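Local coordinates for galactose-1-phosphate uridylyltransferase (Bacillus cereus, PDB 4QVU), which is of unknown function but has a HIT-like fold, binds zinc, and may act as a UDP-glucose:hexose-1-phosphate uridylyltransferase, at residues 106-111 with 125-130; 152-157 with 171-176; 164-169 with 221-226. One frame throughout, in Å; residues are numbered along the deposited sequence.

Contact 1. Residues 106-111 with 125-130; sequences ILYKNH and QIIGMK
Residues 106-111 and 125-130 pair as the two antiparallel strands of a beta hairpin, which sits near the middle of the large antiparallel sheet, between strands 59-65 and 203-211. Ile106 faces Ile127 and Tyr108 faces Gln125, both as hydrogen-bonded pairs. Four backbone bonds join them, two for each pair. The shortest runs from Gln125 N to Tyr108 O, at 2.8 Å. Between these pairs, Leu107 and Ile126 form a non-hydrogen-bonded pair. Their side chains point to the face covered by helix 79-97, where Leu107 CD1 lies 3.7 Å from Ile126 CG1.

The other face carries Ile106, Tyr108, Gln125 and Ile127. CG of Tyr108 lies between the backbone N and the carbonyl carbon (chi1 80°). The ring then leans over towards the 125-129 strand. Ile127 CD1 meets the edge of this ring, close to its plane, 3.5 Å from Tyr108 CE1. Gln125 runs alongside Tyr108 in the same direction, with its amide turned 49° from the ring plane. Tyr108 OH is 3.1 Å from Gln125 NE2, but the angle is too poor for a hydrogen bond. Farther along, the methyl CE of selenomethionine Met129 packs 3.6 Å from Ile106 CD1. A second subunit closes over this face, with its Tyr232 on Ile106, its Leu228 on Tyr108 and its Ile234 on Met129.

Four backbone hydrogen bonds thus set the register of the hairpin. The side chains add mainly apolar contact, towards the helix on one face and towards the neighbouring subunit on the other.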
# COMPACT_ATOMS: atom_id res chain seq x y z
N ILE A 106 -11.83 -8.13 -22.36
CA ILE A 106 -10.65 -8.63 -21.66
C ILE A 106 -10.04 -9.80 -22.42
O ILE A 106 -10.77 -10.69 -22.87
CB ILE A 106 -11.03 -9.05 -20.21
CG1 ILE A 106 -11.20 -7.81 -19.30
CG2 ILE A 106 -10.01 -10.03 -19.62
CD1 ILE A 106 -11.62 -8.13 -17.86
N LEU A 107 -8.70 -9.80 -22.51
CA LEU A 107 -7.84 -10.86 -23.05
C LEU A 107 -6.85 -11.23 -21.94
O LEU A 107 -6.09 -10.37 -21.47
CB LEU A 107 -7.14 -10.44 -24.36
CG LEU A 107 -6.00 -11.36 -24.89
CD1 LEU A 107 -6.49 -12.74 -25.27
CD2 LEU A 107 -5.30 -10.74 -26.05
N TYR A 108 -6.89 -12.50 -21.49
CA TYR A 108 -6.02 -12.96 -20.42
C TYR A 108 -5.83 -14.48 -20.49
O TYR A 108 -6.57 -15.18 -21.19
CB TYR A 108 -6.58 -12.54 -19.03
CG TYR A 108 -7.70 -13.39 -18.47
CD1 TYR A 108 -9.00 -13.27 -18.94
CD2 TYR A 108 -7.47 -14.26 -17.41
CE1 TYR A 108 -10.04 -14.04 -18.42
CE2 TYR A 108 -8.50 -15.03 -16.87
CZ TYR A 108 -9.79 -14.91 -17.37
OH TYR A 108 -10.80 -15.66 -16.84
N LYS A 109 -4.82 -14.98 -19.76
CA LYS A 109 -4.46 -16.39 -19.67
C LYS A 109 -4.24 -16.80 -18.22
O LYS A 109 -3.79 -15.99 -17.40
CB LYS A 109 -3.18 -16.68 -20.48
CG LYS A 109 -2.82 -18.15 -20.52
CD LYS A 109 -1.50 -18.49 -21.17
CE LYS A 109 -1.33 -19.99 -21.08
NZ LYS A 109 -0.08 -20.45 -21.73
N ASN A 110 -4.55 -18.06 -17.91
CA ASN A 110 -4.31 -18.72 -16.63
C ASN A 110 -3.48 -19.97 -16.90
O ASN A 110 -3.82 -20.71 -17.83
CB ASN A 110 -5.62 -19.07 -15.91
CG ASN A 110 -6.60 -17.94 -15.72
OD1 ASN A 110 -6.22 -16.78 -15.53
ND2 ASN A 110 -7.88 -18.26 -15.73
N HIS A 111 -2.38 -20.17 -16.16
CA HIS A 111 -1.54 -21.35 -16.31
C HIS A 111 -1.12 -21.86 -14.95
O HIS A 111 -0.63 -21.08 -14.13
CB HIS A 111 -0.31 -21.06 -17.17
CG HIS A 111 0.58 -22.24 -17.40
ND1 HIS A 111 1.58 -22.59 -16.50
CD2 HIS A 111 0.60 -23.12 -18.43
CE1 HIS A 111 2.16 -23.67 -17.00
NE2 HIS A 111 1.61 -24.03 -18.16
N GLN A 125 -8.39 -16.73 -22.67
CA GLN A 125 -9.79 -16.33 -22.61
C GLN A 125 -9.99 -14.90 -23.07
O GLN A 125 -9.20 -14.01 -22.75
CB GLN A 125 -10.34 -16.48 -21.19
CG GLN A 125 -10.56 -17.91 -20.74
CD GLN A 125 -11.00 -17.98 -19.31
OE1 GLN A 125 -10.29 -18.51 -18.46
NE2 GLN A 125 -12.16 -17.40 -19.00
N ILE A 126 -11.08 -14.70 -23.82
CA ILE A 126 -11.57 -13.41 -24.30
C ILE A 126 -13.00 -13.27 -23.74
O ILE A 126 -13.86 -14.11 -24.03
CB ILE A 126 -11.48 -13.23 -25.84
CG1 ILE A 126 -10.01 -13.24 -26.31
CG2 ILE A 126 -12.17 -11.94 -26.27
CD1 ILE A 126 -9.75 -13.42 -27.87
N ILE A 127 -13.21 -12.25 -22.88
CA ILE A 127 -14.50 -11.98 -22.26
C ILE A 127 -14.95 -10.57 -22.64
O ILE A 127 -14.29 -9.59 -22.29
CB ILE A 127 -14.45 -12.16 -20.71
CG1 ILE A 127 -13.88 -13.55 -20.32
CG2 ILE A 127 -15.84 -11.91 -20.08
CD1 ILE A 127 -13.51 -13.69 -18.91
N GLY A 128 -16.05 -10.50 -23.38
CA GLY A 128 -16.69 -9.25 -23.77
C GLY A 128 -17.63 -8.86 -22.66
O GLY A 128 -18.42 -9.68 -22.20
N MSE A 129 -17.50 -7.62 -22.15
CA MSE A 129 -18.33 -7.17 -21.04
C MSE A 129 -19.16 -5.97 -21.46
O MSE A 129 -18.63 -4.95 -21.90
CB MSE A 129 -17.46 -6.85 -19.82
CG MSE A 129 -16.64 -8.05 -19.36
SE MSE A 129 -15.63 -7.73 -17.77
CE MSE A 129 -14.57 -6.19 -18.37
N LYS A 130 -20.50 -6.12 -21.33
CA LYS A 130 -21.50 -5.14 -21.75
C LYS A 130 -21.45 -3.85 -20.91
O LYS A 130 -21.63 -2.78 -21.49
CB LYS A 130 -22.92 -5.73 -21.66

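Contact 2. Residues 152-157 with 171-176; sequences EHIELN and IIIEDI. With ZN (zinc ion), chain B.
Ile154, Leu156 and Ile171 pack closely on the inner face of this strand pair, against helix 179-195. Ile154 has CG1 anti to its backbone N (chi1 -163°), which carries CD1 along the side of Ile171, 3.7 Å from its CG2. Ile173 CG2 comes equally near to Ile154 CG1. Leu156 also runs beside Ile171, pointing the same way. Tyr185 of the helix touches all three of Ile154, Leu156 and Ile171.

Strands 154-159 and 169-173 form a beta hairpin near the end of the antiparallel sheet, in the C-terminal half of a HIT-like protein. Glu155 and Ile172 are its hydrogen-bonded pair here. Ile172 N gives the straighter bond, 2.8 Å to Glu155 O at 169°, and the return bond from Glu155 N to Ile172 O is more bent, at 146°.

The opposite face is more polar. Asn157 ND2 donates to Glu155 OE2 at 2.8 Å, with the carboxylate met on its anti side and the acceptor close to the amide plane. Glu155 OE1 forms a salt bridge with Lys150, so both carboxylate oxygens are engaged. Ile172 runs alongside Glu155, and its CD1 lies 3.5 Å from Asn157 ND2.

The pairing gives way at the zinc end. His153 and Glu174 are exposed, and neither side chain touches the other segment. The His153 side chain turns instead to the zinc ion, which its ND1 binds at 2.3 Å. Cys178 and Glu181 also bind this zinc, tying the start of the hairpin to the start of helix 179-195.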
# COMPACT_ATOMS: atom_id res chain seq x y z
N GLU A 152 13.25 1.67 -28.56
CA GLU A 152 12.20 2.47 -29.21
C GLU A 152 10.91 1.66 -29.47
O GLU A 152 9.82 2.24 -29.43
CB GLU A 152 12.70 3.05 -30.54
CG GLU A 152 13.64 4.24 -30.41
CD GLU A 152 14.03 4.90 -31.73
OE1 GLU A 152 13.85 4.28 -32.80
OE2 GLU A 152 14.53 6.05 -31.68
N HIS A 153 11.03 0.34 -29.73
CA HIS A 153 9.92 -0.56 -30.05
C HIS A 153 9.20 -1.14 -28.83
O HIS A 153 7.96 -1.18 -28.83
CB HIS A 153 10.42 -1.76 -30.88
CG HIS A 153 11.11 -1.41 -32.15
ND1 HIS A 153 10.40 -1.21 -33.32
CD2 HIS A 153 12.43 -1.29 -32.42
CE1 HIS A 153 11.30 -0.95 -34.25
NE2 HIS A 153 12.54 -0.99 -33.76
N ILE A 154 9.96 -1.65 -27.83
CA ILE A 154 9.40 -2.35 -26.67
C ILE A 154 10.11 -1.97 -25.35
O ILE A 154 11.25 -1.49 -25.34
CB ILE A 154 9.49 -3.89 -26.93
CG1 ILE A 154 8.57 -4.72 -26.00
CG2 ILE A 154 10.95 -4.39 -26.97
CD1 ILE A 154 8.27 -6.09 -26.46
N GLU A 155 9.39 -2.21 -24.23
CA GLU A 155 9.83 -1.99 -22.85
C GLU A 155 9.35 -3.13 -21.97
O GLU A 155 8.17 -3.47 -21.99
CB GLU A 155 9.30 -0.64 -22.30
CG GLU A 155 9.70 -0.40 -20.85
CD GLU A 155 9.08 0.79 -20.13
OE1 GLU A 155 9.06 1.90 -20.71
OE2 GLU A 155 8.71 0.62 -18.95
N LEU A 156 10.28 -3.68 -21.18
CA LEU A 156 10.05 -4.70 -20.17
C LEU A 156 10.47 -4.15 -18.83
O LEU A 156 11.63 -3.75 -18.66
CB LEU A 156 10.76 -6.03 -20.51
CG LEU A 156 10.84 -7.10 -19.39
CD1 LEU A 156 9.46 -7.59 -18.94
CD2 LEU A 156 11.63 -8.27 -19.84
N ASN A 157 9.55 -4.11 -17.87
CA ASN A 157 9.86 -3.62 -16.54
C ASN A 157 9.21 -4.52 -15.48
O ASN A 157 8.41 -5.39 -15.81
CB ASN A 157 9.41 -2.15 -16.37
CG ASN A 157 7.91 -1.91 -16.31
OD1 ASN A 157 7.20 -2.43 -15.45
ND2 ASN A 157 7.41 -1.03 -17.17
N ILE A 171 5.16 -5.69 -20.09
CA ILE A 171 5.73 -5.67 -21.43
C ILE A 171 4.87 -4.70 -22.23
O ILE A 171 3.68 -4.96 -22.43
CB ILE A 171 5.81 -7.08 -22.04
CG1 ILE A 171 6.37 -8.11 -21.04
CG2 ILE A 171 6.63 -7.03 -23.31
CD1 ILE A 171 6.30 -9.53 -21.49
N ILE A 172 5.45 -3.55 -22.63
CA ILE A 172 4.72 -2.48 -23.34
C ILE A 172 5.29 -2.27 -24.75
O ILE A 172 6.50 -2.17 -24.91
CB ILE A 172 4.75 -1.13 -22.53
CG1 ILE A 172 4.43 -1.29 -21.01
CG2 ILE A 172 3.88 -0.04 -23.16
CD1 ILE A 172 5.62 -1.38 -20.11
N ILE A 173 4.39 -2.16 -25.75
CA ILE A 173 4.69 -1.79 -27.15
C ILE A 173 3.84 -0.55 -27.45
O ILE A 173 2.75 -0.41 -26.90
CB ILE A 173 4.53 -2.91 -28.23
CG1 ILE A 173 3.10 -3.50 -28.27
CG2 ILE A 173 5.61 -3.99 -28.06
CD1 ILE A 173 2.78 -4.39 -29.47
N GLU A 174 4.35 0.35 -28.29
CA GLU A 174 3.66 1.60 -28.62
C GLU A 174 3.00 1.51 -30.00
O GLU A 174 2.09 2.29 -30.29
CB GLU A 174 4.65 2.77 -28.55
CG GLU A 174 4.01 4.10 -28.18
CD GLU A 174 5.00 5.14 -27.71
OE1 GLU A 174 5.48 5.02 -26.55
OE2 GLU A 174 5.29 6.09 -28.47
N ASP A 175 3.45 0.56 -30.84
CA ASP A 175 2.92 0.31 -32.19
C ASP A 175 2.56 -1.17 -32.35
O ASP A 175 3.28 -2.04 -31.84
CB ASP A 175 3.94 0.74 -33.26
CG ASP A 175 3.45 0.63 -34.69
OD1 ASP A 175 2.67 1.50 -35.12
OD2 ASP A 175 3.89 -0.30 -35.39
N ILE A 176 1.46 -1.46 -33.07
CA ILE A 176 0.93 -2.80 -33.34
C ILE A 176 1.95 -3.65 -34.16
O ILE A 176 1.95 -4.86 -34.02
CB ILE A 176 -0.45 -2.75 -34.08
CG1 ILE A 176 -1.29 -1.52 -33.64
CG2 ILE A 176 -1.23 -4.07 -33.88
CD1 ILE A 176 -2.42 -1.08 -34.63
ZN ZN B . 8.95 -2.99 -33.35

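Contact 3. Residues 164-169 with 221-226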
# COMPACT_ATOMS: atom_id res chain seq x y z
N ILE A 164 -1.49 -6.03 -7.17
CA ILE A 164 -1.77 -6.90 -6.01
C ILE A 164 -0.69 -6.79 -4.93
O ILE A 164 -1.02 -7.01 -3.77
CB ILE A 164 -1.96 -8.37 -6.48
CG1 ILE A 164 -3.22 -8.49 -7.35
CG2 ILE A 164 -2.04 -9.36 -5.32
CD1 ILE A 164 -4.63 -7.97 -6.65
N GLY A 165 0.54 -6.42 -5.27
CA GLY A 165 1.59 -6.26 -4.26
C GLY A 165 2.76 -7.22 -4.35
O GLY A 165 3.62 -7.20 -3.47
N PHE A 166 2.83 -8.05 -5.40
CA PHE A 166 3.94 -8.99 -5.51
C PHE A 166 4.70 -8.69 -6.80
O PHE A 166 4.84 -7.52 -7.14
CB PHE A 166 3.45 -10.44 -5.41
CG PHE A 166 2.95 -10.78 -4.01
CD1 PHE A 166 3.83 -11.22 -3.03
CD2 PHE A 166 1.61 -10.62 -3.68
CE1 PHE A 166 3.38 -11.53 -1.75
CE2 PHE A 166 1.16 -10.92 -2.38
CZ PHE A 166 2.05 -11.37 -1.43
N THR A 167 5.24 -9.71 -7.50
CA THR A 167 5.99 -9.46 -8.73
C THR A 167 5.03 -9.44 -9.92
O THR A 167 4.19 -10.32 -10.08
CB THR A 167 7.10 -10.49 -8.93
OG1 THR A 167 7.84 -10.61 -7.71
CG2 THR A 167 8.06 -10.10 -10.06
N GLU A 168 5.17 -8.40 -10.75
CA GLU A 168 4.40 -8.16 -11.98
C GLU A 168 5.35 -7.63 -13.03
O GLU A 168 6.05 -6.65 -12.78
CB GLU A 168 3.22 -7.19 -11.73
CG GLU A 168 2.19 -7.74 -10.75
CD GLU A 168 1.05 -6.82 -10.36
OE1 GLU A 168 1.01 -5.66 -10.84
OE2 GLU A 168 0.20 -7.25 -9.55
N PHE A 169 5.43 -8.34 -14.17
CA PHE A 169 6.28 -7.98 -15.30
C PHE A 169 5.42 -7.33 -16.38
O PHE A 169 4.47 -7.95 -16.86
CB PHE A 169 7.03 -9.20 -15.85
CG PHE A 169 7.84 -9.98 -14.84
CD1 PHE A 169 9.07 -9.51 -14.39
CD2 PHE A 169 7.39 -11.21 -14.36
CE1 PHE A 169 9.82 -10.24 -13.46
CE2 PHE A 169 8.15 -11.94 -13.45
CZ PHE A 169 9.37 -11.46 -13.01
N PRO A 221 3.57 -13.98 -11.89
CA PRO A 221 3.76 -15.31 -11.28
C PRO A 221 2.72 -15.55 -10.18
O PRO A 221 2.30 -14.61 -9.49
CB PRO A 221 5.18 -15.26 -10.71
CG PRO A 221 5.81 -14.04 -11.31
CD PRO A 221 4.70 -13.09 -11.56
N ARG A 222 2.26 -16.80 -10.07
CA ARG A 222 1.26 -17.18 -9.09
C ARG A 222 1.82 -18.36 -8.30
O ARG A 222 2.28 -19.34 -8.87
CB ARG A 222 -0.08 -17.51 -9.78
CG ARG A 222 -0.73 -16.36 -10.57
CD ARG A 222 -1.27 -15.20 -9.73
NE ARG A 222 -2.26 -15.64 -8.74
CZ ARG A 222 -3.57 -15.68 -8.93
NH1 ARG A 222 -4.10 -15.28 -10.07
NH2 ARG A 222 -4.37 -16.11 -7.96
N PHE A 223 1.86 -18.20 -6.99
CA PHE A 223 2.44 -19.18 -6.06
C PHE A 223 1.79 -19.05 -4.70
O PHE A 223 1.30 -17.97 -4.35
CB PHE A 223 3.98 -18.98 -5.95
CG PHE A 223 4.42 -17.55 -5.71
CD1 PHE A 223 4.59 -16.66 -6.77
CD2 PHE A 223 4.63 -17.08 -4.42
CE1 PHE A 223 4.94 -15.32 -6.54
CE2 PHE A 223 4.99 -15.74 -4.19
CZ PHE A 223 5.14 -14.87 -5.26
N VAL A 224 1.79 -20.13 -3.92
CA VAL A 224 1.27 -20.06 -2.56
C VAL A 224 2.36 -19.37 -1.74
O VAL A 224 3.51 -19.85 -1.71
CB VAL A 224 0.81 -21.44 -1.99
CG1 VAL A 224 0.39 -21.33 -0.53
CG2 VAL A 224 -0.32 -22.03 -2.83
N VAL A 225 2.05 -18.20 -1.20
CA VAL A 225 3.02 -17.42 -0.41
C VAL A 225 3.35 -18.20 0.88
O VAL A 225 2.46 -18.83 1.47
CB VAL A 225 2.51 -15.97 -0.11
CG1 VAL A 225 3.58 -15.13 0.58
CG2 VAL A 225 2.03 -15.28 -1.39
N SER A 226 4.65 -18.18 1.27
CA SER A 226 5.18 -18.80 2.48
C SER A 226 4.44 -18.28 3.74
O SER A 226 4.24 -17.06 3.87
CB SER A 226 6.68 -18.52 2.59
OG SER A 226 7.20 -18.82 3.88
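Phe166 against Val225 and Phe169 against Pro221 are the main apolar pairs of this contact. It joins the 164-169 loop to the end of strand 214-222 and the chain that follows. Phe166 points towards residues 221-226, and its CZ lies 3.9 Å from Val225 CG2, the methyl meeting the ring obliquely. With chi1 at -174°, Val225 puts CG1 opposite the backbone N, and CG2, beside that N, is the methyl that meets the ring. Phe223 approaches the same ring more loosely, with its CZ 4.5 Å from Phe166 CD1. At the other end of the loop, Phe169 CE2 lies 3.8 Å from Pro221 CG. These two side chains cross at about a right angle. Helix 179-195 backs them, with Ile193 touching both.

One contact involves the backbone: Pro221 CD lies 3.2 Å from Thr167 O. No hydrogen bond joins the two segments.

The polar bonds lie within the loop or lead outside the contact. Ile164 N donates to Glu168 OE2 at 3.2 Å, on the syn side of the carboxylate. Glu168 OE1 takes a second backbone N-H, from Ile163, and forms a salt bridge with Lys218. Between subunits, Val225 O accepts a hydrogen bond from Arg222 NH2 of the second subunit, and Arg222 NH2 returns it to Val225 O there.

Between the two segments the contact is therefore mainly apolar, with no hydrogen bond. The carboxylate of Glu168, bound to the N-H groups of Ile163 and Ile164, is likely to steady the loop.

In the fold
All three contacts reach one antiparallel sheet. Contact 1 lies in its N-terminal half, and contacts 2 and 3 lie in the C-terminal half. Contacts 2 and 3 alternate along the chain, since 164-169 lies between the two segments of contact 2, and 221-226 follows both. They touch at Phe169 CB, which lies 4.1 Å from Asn157 O and 4.2 Å from Leu156 CD1, although their centres are about 23 Å apart. Contact 1 touches neither: its nearest atoms are about 11 Å from contact 2 and about 6 Å from contact 3. The zinc site involves contact 2, through His153, whereas contacts 1 and 3 lie away from it. Those two instead both meet the second subunit.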